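Local atomic coordinates of endoglucanase (Thermotoga maritima, PDB entry 1VHO), a protein that probably acts as a metal-dependent aminopeptidase of the M42 family, using two divalent metal cations per subunit, despite its name. Residues K100-T105 and V154-A159; H269-Q274 and V320-R325. All blocks are in the same frame, centred on the assembly; numbering follows the deposited sequence.

Contact 1: K100-T105 and V154-A159; sequences KVRIYT and VIDQTA
Arg102 and Asp156 cross at about a right angle, and their flat ends are turned 61° apart, so the salt bridge between them is a single contact and not a paired, coplanar grip. Arg102 NH1 donates to Asp156 OD1 over 3.0 Å, meeting that oxygen on its anti side and somewhat out of the carboxylate plane; the bond is bent, 146° at the hydrogen. The carboxylate gets there because Asp156 CG stands anti to its own backbone N (chi1 -177°), while the arginine runs extended from CG to NE. Along the way Arg102 CG rests on Val154 CG2 at 3.7 Å, and the guanidinium has the carbonyl oxygen of Ile155 over the centre of one face. Its NH2 is salt-bridged to Asp18. With an alanine here in place of Arg102, Asp156 and Asp18 would probably both lose their shared cationic partner, and Val154 CG2 its cover. The other carboxylate oxygen serves Lys100: Lys100 NZ lies 4.2 Å from Asp156 OD2, too far for a direct salt bridge, and one water joins the two, while a second links the same amine to Asp156 O. Backbone bonds fix the frame that carries these side chains. Arg102 N to Val154 O (2.9 Å) and Val154 N to Arg102 O (3.0 Å) make a hydrogen-bonded antiparallel pair, and Val101 and Ile155 form the adjoining non-hydrogen-bonded pair, their side chains diverging. Asp156 N adds a nearly straight bond to Lys100 O (2.9 Å). This is antiparallel pairing of strands 100-105 and 152-155 in the six-stranded sheet of the smaller domain inserted in M42 peptidases, at the point where 154-159 leaves strand 152-155.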
ATOM      1  N   LYS A 100       1.660  19.505  -4.405  1.00 18.11           N
ATOM      2  CA  LYS A 100       0.323  19.599  -5.005  1.00 15.80           C
ATOM      3  C   LYS A 100      -0.626  18.662  -4.235  1.00 16.36           C
ATOM      4  O   LYS A 100      -0.339  17.468  -3.975  1.00 15.98           O
ATOM      5  CB  LYS A 100       0.355  19.152  -6.478  1.00 14.19           C
ATOM      6  CG  LYS A 100       0.902  20.248  -7.445  1.00 16.73           C
ATOM      7  CD  LYS A 100       1.013  19.701  -8.896  1.00 18.44           C
ATOM      8  CE  LYS A 100      -0.347  19.259  -9.398  1.00 20.25           C
ATOM      9  NZ  LYS A 100      -0.323  18.808 -10.836  1.00 29.18           N
ATOM     10  N   VAL A 101      -1.812  19.190  -3.922  1.00 15.81           N
ATOM     11  CA  VAL A 101      -2.842  18.480  -3.246  1.00 16.23           C
ATOM     12  C   VAL A 101      -4.195  18.681  -3.934  1.00 13.38           C
ATOM     13  O   VAL A 101      -4.362  19.637  -4.689  1.00 15.67           O
ATOM     14  CB  VAL A 101      -3.072  18.834  -1.752  1.00 20.18           C
ATOM     15  CG1 VAL A 101      -1.901  18.353  -0.912  1.00 20.70           C
ATOM     16  CG2 VAL A 101      -3.299  20.363  -1.595  1.00 17.98           C
ATOM     17  N   ARG A 102      -5.048  17.680  -3.783  1.00 12.84           N
ATOM     18  CA  ARG A 102      -6.409  17.783  -4.318  1.00 13.06           C
ATOM     19  C   ARG A 102      -7.339  17.584  -3.115  1.00 14.47           C
ATOM     20  O   ARG A 102      -7.138  16.666  -2.333  1.00 14.30           O
ATOM     21  CB  ARG A 102      -6.755  16.876  -5.477  1.00 14.75           C
ATOM     22  CG  ARG A 102      -6.445  15.384  -5.248  1.00 14.02           C
ATOM     23  CD  ARG A 102      -6.479  14.695  -6.634  1.00 18.32           C
ATOM     24  NE  ARG A 102      -6.387  13.234  -6.559  1.00 16.90           N
ATOM     25  CZ  ARG A 102      -5.679  12.518  -7.483  1.00 18.18           C
ATOM     26  NH1 ARG A 102      -5.012  13.135  -8.478  1.00 15.42           N
ATOM     27  NH2 ARG A 102      -5.709  11.203  -7.439  1.00 14.41           N
ATOM     28  N   ILE A 103      -8.324  18.487  -2.992  1.00 14.43           N
ATOM     29  CA  ILE A 103      -9.179  18.448  -1.805  1.00 14.84           C
ATOM     30  C   ILE A 103     -10.634  18.182  -2.134  1.00 14.92           C
ATOM     31  O   ILE A 103     -11.190  18.834  -3.035  1.00 16.02           O
ATOM     32  CB  ILE A 103      -9.080  19.840  -1.090  1.00 17.65           C
ATOM     33  CG1 ILE A 103      -7.637  20.267  -0.908  1.00 18.07           C
ATOM     34  CG2 ILE A 103      -9.807  19.723   0.277  1.00 15.55           C
ATOM     35  CD1 ILE A 103      -7.421  21.593  -0.153  1.00 17.81           C
ATOM     36  N   TYR A 104     -11.213  17.197  -1.453  1.00 13.04           N
ATOM     37  CA  TYR A 104     -12.602  16.869  -1.681  1.00 13.45           C
ATOM     38  C   TYR A 104     -13.490  17.872  -0.966  1.00 14.80           C
ATOM     39  O   TYR A 104     -13.396  18.003   0.261  1.00 14.97           O
ATOM     40  CB  TYR A 104     -12.932  15.444  -1.155  1.00 13.93           C
ATOM     41  CG  TYR A 104     -12.297  14.422  -2.107  1.00 14.45           C
ATOM     42  CD1 TYR A 104     -11.023  13.936  -1.903  1.00 16.33           C
ATOM     43  CD2 TYR A 104     -13.043  13.998  -3.207  1.00 15.50           C
ATOM     44  CE1 TYR A 104     -10.453  13.038  -2.798  1.00 16.11           C
ATOM     45  CE2 TYR A 104     -12.507  13.053  -4.082  1.00 17.38           C
ATOM     46  CZ  TYR A 104     -11.201  12.617  -3.874  1.00 16.82           C
ATOM     47  OH  TYR A 104     -10.668  11.739  -4.797  1.00 17.52           O
ATOM     48  N   THR A 105     -14.329  18.570  -1.708  1.00 17.58           N
ATOM     49  CA  THR A 105     -15.256  19.539  -1.092  1.00 20.13           C
ATOM     50  C   THR A 105     -16.677  19.170  -1.503  1.00 22.06           C
ATOM     51  O   THR A 105     -16.964  18.323  -2.360  1.00 17.73           O
ATOM     52  CB  THR A 105     -14.962  20.981  -1.562  1.00 18.90           C
ATOM     53  OG1 THR A 105     -15.428  21.181  -2.935  1.00 18.91           O
ATOM     54  CG2 THR A 105     -13.470  21.269  -1.500  1.00 21.59           C
ATOM     55  N   VAL A 154      -5.645  14.811  -0.525  1.00 14.01           N
ATOM     56  CA  VAL A 154      -4.646  13.772  -0.726  1.00 14.53           C
ATOM     57  C   VAL A 154      -3.610  14.397  -1.688  1.00 15.92           C
ATOM     58  O   VAL A 154      -3.858  15.470  -2.241  1.00 14.31           O
ATOM     59  CB  VAL A 154      -5.220  12.490  -1.345  1.00 16.38           C
ATOM     60  CG1 VAL A 154      -6.209  11.811  -0.353  1.00 17.18           C
ATOM     61  CG2 VAL A 154      -5.956  12.849  -2.634  1.00 15.40           C
ATOM     62  N   ILE A 155      -2.514  13.708  -1.920  1.00 15.07           N
ATOM     63  CA  ILE A 155      -1.508  14.194  -2.875  1.00 14.97           C
ATOM     64  C   ILE A 155      -2.089  14.144  -4.279  1.00 14.96           C
ATOM     65  O   ILE A 155      -2.772  13.204  -4.697  1.00 14.11           O
ATOM     66  CB  ILE A 155      -0.280  13.240  -2.794  1.00 15.15           C
ATOM     67  CG1 ILE A 155       0.445  13.485  -1.479  1.00 18.19           C
ATOM     68  CG2 ILE A 155       0.660  13.459  -3.981  1.00 15.92           C
ATOM     69  CD1 ILE A 155       1.005  14.856  -1.344  1.00 25.07           C
ATOM     70  N   ASP A 156      -1.876  15.226  -5.049  1.00 13.26           N
ATOM     71  CA  ASP A 156      -2.415  15.286  -6.405  1.00 16.00           C
ATOM     72  C   ASP A 156      -1.291  14.868  -7.379  1.00 16.30           C
ATOM     73  O   ASP A 156      -0.458  15.689  -7.689  1.00 14.89           O
ATOM     74  CB  ASP A 156      -2.899  16.690  -6.722  1.00 14.76           C
ATOM     75  CG  ASP A 156      -3.544  16.879  -8.070  1.00 19.52           C
ATOM     76  OD1 ASP A 156      -3.877  15.901  -8.789  1.00 18.88           O
ATOM     77  OD2 ASP A 156      -3.724  18.042  -8.498  1.00 19.11           O
ATOM     78  N   GLN A 157      -1.253  13.598  -7.707  1.00 14.62           N
ATOM     79  CA  GLN A 157      -0.211  13.061  -8.596  1.00 15.65           C
ATOM     80  C   GLN A 157      -0.822  12.057  -9.574  1.00 13.43           C
ATOM     81  O   GLN A 157      -1.541  11.138  -9.135  1.00 14.54           O
ATOM     82  CB  GLN A 157       0.816  12.261  -7.770  1.00 15.80           C
ATOM     83  CG  GLN A 157       1.994  11.676  -8.591  1.00 15.18           C
ATOM     84  CD  GLN A 157       2.922  12.760  -9.080  1.00 19.48           C
ATOM     85  OE1 GLN A 157       3.174  13.775  -8.428  1.00 20.78           O
ATOM     86  NE2 GLN A 157       3.556  12.611 -10.270  1.00 17.82           N
ATOM     87  N   THR A 158      -0.445  12.223 -10.830  1.00 14.62           N
ATOM     88  CA  THR A 158      -0.932  11.282 -11.873  1.00 16.87           C
ATOM     89  C   THR A 158       0.226  10.310 -12.134  1.00 15.64           C
ATOM     90  O   THR A 158       1.336  10.769 -12.414  1.00 16.20           O
ATOM     91  CB  THR A 158      -1.282  12.085 -13.117  1.00 16.29           C
ATOM     92  OG1 THR A 158      -2.478  12.870 -12.782  1.00 14.97           O
ATOM     93  CG2 THR A 158      -1.660  11.198 -14.310  1.00 17.57           C
ATOM     94  N   ALA A 159      -0.019   9.013 -11.994  1.00 14.56           N
ATOM     95  CA  ALA A 159       1.066   8.065 -12.175  1.00 14.92           C
ATOM     96  C   ALA A 159       1.580   8.023 -13.625  1.00 15.35           C
ATOM     97  O   ALA A 159       0.793   8.268 -14.556  1.00 15.46           O
ATOM     98  CB  ALA A 159       0.596   6.663 -11.769  1.00 15.27           C
TER
HETATM   99  O   HOH W   1      -3.109  18.720 -11.065  1.00 24.26           O
HETATM  100  O   HOH W   2       0.950  16.423 -10.179  1.00 27.56           O
HETATM  101  O   HOH W   3      -2.846  20.297  -7.209  1.00 19.36           O
HETATM  102  O   HOH W   4      -4.296  10.741 -10.015  1.00 16.05           O

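Contact 2: H269-Q274 and V320-R325; sequences HNVSLQ and VEELAR. With SO4 (sulfate ion), chain D.
Arg325 reaches from its helix to the carbonyl of His269 and ends in a fork of two N-H groups on one oxygen. Its CG lies anti to the backbone N (chi1 -175°), which carries the chain off the helix, and the bend at chi3 turns the guanidinium onto the loop. After CB, both CG and CD pass a bound sulfate, CD lying 3.5 Å from SO4 O3. NE then turns back to the helix and donates to Glu322 OE1 at 2.8 Å, nearly straight; NH2 donates to Glu322 OE2 (2.9 Å), which accepts on its syn lone pair. This side-on, two-nitrogen salt bridge one turn apart restrains rotation of the guanidinium. At the tip, NH1 and NH2 both donate to His269 O, each at 3.1 Å and close to the guanidinium plane. NH1 also bonds SO4 O3 (2.8 Å), and His269 ND1 points at O2 of that ion, probably taken up from the crystallisation liquor, though the modelled distance is too short to be trusted. Val271 CG2 sits over one guanidinium face, offset toward its rim, 3.5 Å from Arg325 NH2. One water spans Ser272 N and Glu322 OE2. Asn270, with positive phi, is the C-prime residue of a Schellman motif closing helix 256-268, so Arg325 clasps a classic helix C-terminal cap and ties it to helix 317-333 at the surface.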
ATOM      1  N   HIS A 269      11.921 -22.328  -9.338  1.00 25.22           N
ATOM      2  CA  HIS A 269      11.256 -21.610 -10.400  1.00 23.30           C
ATOM      3  C   HIS A 269      11.970 -20.403 -10.935  1.00 22.91           C
ATOM      4  O   HIS A 269      11.349 -19.623 -11.654  1.00 21.75           O
ATOM      5  CB  HIS A 269       9.816 -21.248  -9.936  1.00 21.11           C
ATOM      6  CG  HIS A 269       9.049 -22.532  -9.763  1.00 22.08           C
ATOM      7  ND1 HIS A 269       8.381 -23.091 -10.851  1.00 20.74           N
ATOM      8  CD2 HIS A 269       8.870 -23.368  -8.713  1.00 20.36           C
ATOM      9  CE1 HIS A 269       7.819 -24.221 -10.453  1.00 20.30           C
ATOM     10  NE2 HIS A 269       8.103 -24.406  -9.182  1.00 23.58           N
ATOM     11  N   ASN A 270      13.268 -20.228 -10.686  1.00 22.39           N
ATOM     12  CA  ASN A 270      14.072 -19.147 -11.205  1.00 21.50           C
ATOM     13  C   ASN A 270      13.534 -17.756 -10.873  1.00 22.36           C
ATOM     14  O   ASN A 270      13.447 -16.851 -11.710  1.00 22.46           O
ATOM     15  CB  ASN A 270      14.238 -19.365 -12.730  1.00 25.29           C
ATOM     16  CG  ASN A 270      14.847 -20.756 -12.994  1.00 33.50           C
ATOM     17  OD1 ASN A 270      15.944 -21.063 -12.549  1.00 32.96           O
ATOM     18  ND2 ASN A 270      14.136 -21.635 -13.691  1.00 33.93           N
ATOM     19  N   VAL A 271      13.049 -17.607  -9.636  1.00 22.48           N
ATOM     20  CA  VAL A 271      12.565 -16.306  -9.186  1.00 20.44           C
ATOM     21  C   VAL A 271      13.785 -15.621  -8.500  1.00 19.90           C
ATOM     22  O   VAL A 271      14.185 -16.153  -7.483  1.00 20.65           O
ATOM     23  CB  VAL A 271      11.404 -16.354  -8.200  1.00 18.87           C
ATOM     24  CG1 VAL A 271      11.028 -14.891  -7.835  1.00 18.10           C
ATOM     25  CG2 VAL A 271      10.130 -16.983  -8.802  1.00 18.46           C
ATOM     26  N   SER A 272      14.269 -14.536  -9.089  1.00 17.69           N
ATOM     27  CA  SER A 272      15.413 -13.819  -8.519  1.00 20.41           C
ATOM     28  C   SER A 272      14.965 -13.120  -7.245  1.00 19.21           C
ATOM     29  O   SER A 272      13.899 -12.462  -7.271  1.00 18.98           O
ATOM     30  CB  SER A 272      15.979 -12.813  -9.522  1.00 24.48           C
ATOM     31  OG  SER A 272      16.559 -13.559 -10.616  1.00 31.63           O
ATOM     32  N   LEU A 273      15.737 -13.166  -6.201  1.00 18.52           N
ATOM     33  CA  LEU A 273      15.329 -12.555  -4.927  1.00 17.94           C
ATOM     34  C   LEU A 273      16.446 -11.687  -4.362  1.00 19.85           C
ATOM     35  O   LEU A 273      17.614 -11.842  -4.745  1.00 18.99           O
ATOM     36  CB  LEU A 273      15.093 -13.670  -3.883  1.00 17.08           C
ATOM     37  CG  LEU A 273      13.914 -14.646  -4.109  1.00 18.55           C
ATOM     38  CD1 LEU A 273      13.902 -15.717  -3.033  1.00 19.00           C
ATOM     39  CD2 LEU A 273      12.576 -13.895  -4.116  1.00 22.01           C
ATOM     40  N   GLN A 274      16.060 -10.807  -3.441  1.00 18.91           N
ATOM     41  CA  GLN A 274      17.065  -9.993  -2.740  1.00 19.02           C
ATOM     42  C   GLN A 274      16.781 -10.250  -1.266  1.00 18.92           C
ATOM     43  O   GLN A 274      15.801 -10.967  -0.992  1.00 17.18           O
ATOM     44  CB  GLN A 274      16.865  -8.503  -3.071  1.00 19.38           C
ATOM     45  CG  GLN A 274      17.196  -8.179  -4.510  1.00 20.53           C
ATOM     46  CD  GLN A 274      17.055  -6.729  -4.874  1.00 20.95           C
ATOM     47  OE1 GLN A 274      18.047  -6.014  -4.817  1.00 21.45           O
ATOM     48  NE2 GLN A 274      15.863  -6.249  -5.301  1.00 13.78           N
ATOM     49  N   VAL A 320       7.066  -6.664  -9.008  1.00 14.15           N
ATOM     50  CA  VAL A 320       5.693  -6.932  -8.591  1.00 15.15           C
ATOM     51  C   VAL A 320       5.186  -8.244  -9.154  1.00 16.90           C
ATOM     52  O   VAL A 320       4.565  -9.077  -8.465  1.00 13.85           O
ATOM     53  CB  VAL A 320       4.787  -5.728  -8.979  1.00 16.69           C
ATOM     54  CG1 VAL A 320       3.305  -6.080  -8.833  1.00 14.27           C
ATOM     55  CG2 VAL A 320       5.120  -4.573  -8.018  1.00 15.57           C
ATOM     56  N   GLU A 321       5.365  -8.435 -10.476  1.00 17.64           N
ATOM     57  CA  GLU A 321       4.903  -9.678 -11.091  1.00 19.97           C
ATOM     58  C   GLU A 321       5.653 -10.897 -10.586  1.00 19.37           C
ATOM     59  O   GLU A 321       5.042 -11.939 -10.399  1.00 19.91           O
ATOM     60  CB  GLU A 321       5.138  -9.642 -12.618  1.00 27.05           C
ATOM     61  CG  GLU A 321       4.614  -8.412 -13.288  1.00 36.00           C
ATOM     62  CD  GLU A 321       4.663  -8.523 -14.817  1.00 37.59           C
ATOM     63  OE1 GLU A 321       5.780  -8.665 -15.355  1.00 39.83           O
ATOM     64  OE2 GLU A 321       3.565  -8.465 -15.377  1.00 34.96           O
ATOM     65  N   GLU A 322       6.998 -10.794 -10.463  1.00 16.63           N
ATOM     66  CA  GLU A 322       7.756 -11.946  -9.961  1.00 17.31           C
ATOM     67  C   GLU A 322       7.366 -12.298  -8.545  1.00 16.24           C
ATOM     68  O   GLU A 322       7.288 -13.476  -8.212  1.00 13.96           O
ATOM     69  CB  GLU A 322       9.280 -11.750 -10.088  1.00 19.14           C
ATOM     70  CG  GLU A 322       9.721 -11.804 -11.565  1.00 20.90           C
ATOM     71  CD  GLU A 322       9.622 -13.220 -12.129  1.00 25.03           C
ATOM     72  OE1 GLU A 322       8.579 -13.583 -12.705  1.00 25.07           O
ATOM     73  OE2 GLU A 322      10.545 -14.033 -11.960  1.00 26.14           O
ATOM     74  N   LEU A 323       7.069 -11.303  -7.682  1.00 15.47           N
ATOM     75  CA  LEU A 323       6.601 -11.649  -6.337  1.00 14.23           C
ATOM     76  C   LEU A 323       5.287 -12.403  -6.433  1.00 16.54           C
ATOM     77  O   LEU A 323       5.007 -13.379  -5.702  1.00 14.42           O
ATOM     78  CB  LEU A 323       6.509 -10.390  -5.448  1.00 14.30           C
ATOM     79  CG  LEU A 323       6.021 -10.652  -4.019  1.00 17.58           C
ATOM     80  CD1 LEU A 323       6.738 -11.875  -3.408  1.00 18.94           C
ATOM     81  CD2 LEU A 323       6.204  -9.462  -3.086  1.00 16.01           C
ATOM     82  N   ALA A 324       4.336 -11.875  -7.266  1.00 16.35           N
ATOM     83  CA  ALA A 324       3.056 -12.588  -7.356  1.00 17.12           C
ATOM     84  C   ALA A 324       3.259 -14.021  -7.921  1.00 15.49           C
ATOM     85  O   ALA A 324       2.582 -14.938  -7.484  1.00 14.71           O
ATOM     86  CB  ALA A 324       2.152 -11.808  -8.325  1.00 16.73           C
ATOM     87  N   ARG A 325       4.166 -14.172  -8.873  1.00 17.34           N
ATOM     88  CA  ARG A 325       4.447 -15.510  -9.430  1.00 18.97           C
ATOM     89  C   ARG A 325       4.942 -16.416  -8.322  1.00 17.98           C
ATOM     90  O   ARG A 325       4.491 -17.555  -8.145  1.00 16.82           O
ATOM     91  CB  ARG A 325       5.489 -15.405 -10.586  1.00 19.28           C
ATOM     92  CG  ARG A 325       5.733 -16.759 -11.288  1.00 21.46           C
ATOM     93  CD  ARG A 325       6.462 -16.568 -12.611  1.00 24.44           C
ATOM     94  NE  ARG A 325       7.900 -16.288 -12.478  1.00 22.32           N
ATOM     95  CZ  ARG A 325       8.829 -17.238 -12.371  1.00 24.53           C
ATOM     96  NH1 ARG A 325       8.519 -18.548 -12.374  1.00 19.12           N
ATOM     97  NH2 ARG A 325      10.100 -16.888 -12.254  1.00 19.57           N
TER
HETATM   98  S   SO4 D 352       6.922 -21.267 -13.693  1.00 59.25           S
HETATM   99  O1  SO4 D 352       7.427 -20.907 -15.077  1.00 60.63           O
HETATM  100  O2  SO4 D 352       8.112 -21.776 -12.941  1.00 58.66           O
HETATM  101  O3  SO4 D 352       6.318 -20.057 -13.069  1.00 57.61           O
HETATM  102  O4  SO4 D 352       5.899 -22.354 -13.836  1.00 59.72           O
HETATM  103  O   HOH W   5      12.913 -13.333 -11.353  1.00 23.62           O

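Following the chain from its N terminus, contact 1 closes first: strand 100-105 leads through 48 intervening residues, including strand 108-113 and helix 124-128, before 154-159 returns beside it. Only after that does the chain pass through helix 171-187 and several strands of the eight-stranded sheet to 269-274, where contact 2 opens; it closes 45 residues later on helix 317-333. The two loops are therefore in series, neither nested nor crossed. The centres of contact 1 and contact 2 lie about 33 Å apart, on opposite sides of the chain's centre. Contact 1 joins neighbouring strands of the six-stranded antiparallel sheet, whereas contact 2 ties the loop between helix 256-268 and edge strand 274-276 of the mixed sheet to helix 317-333.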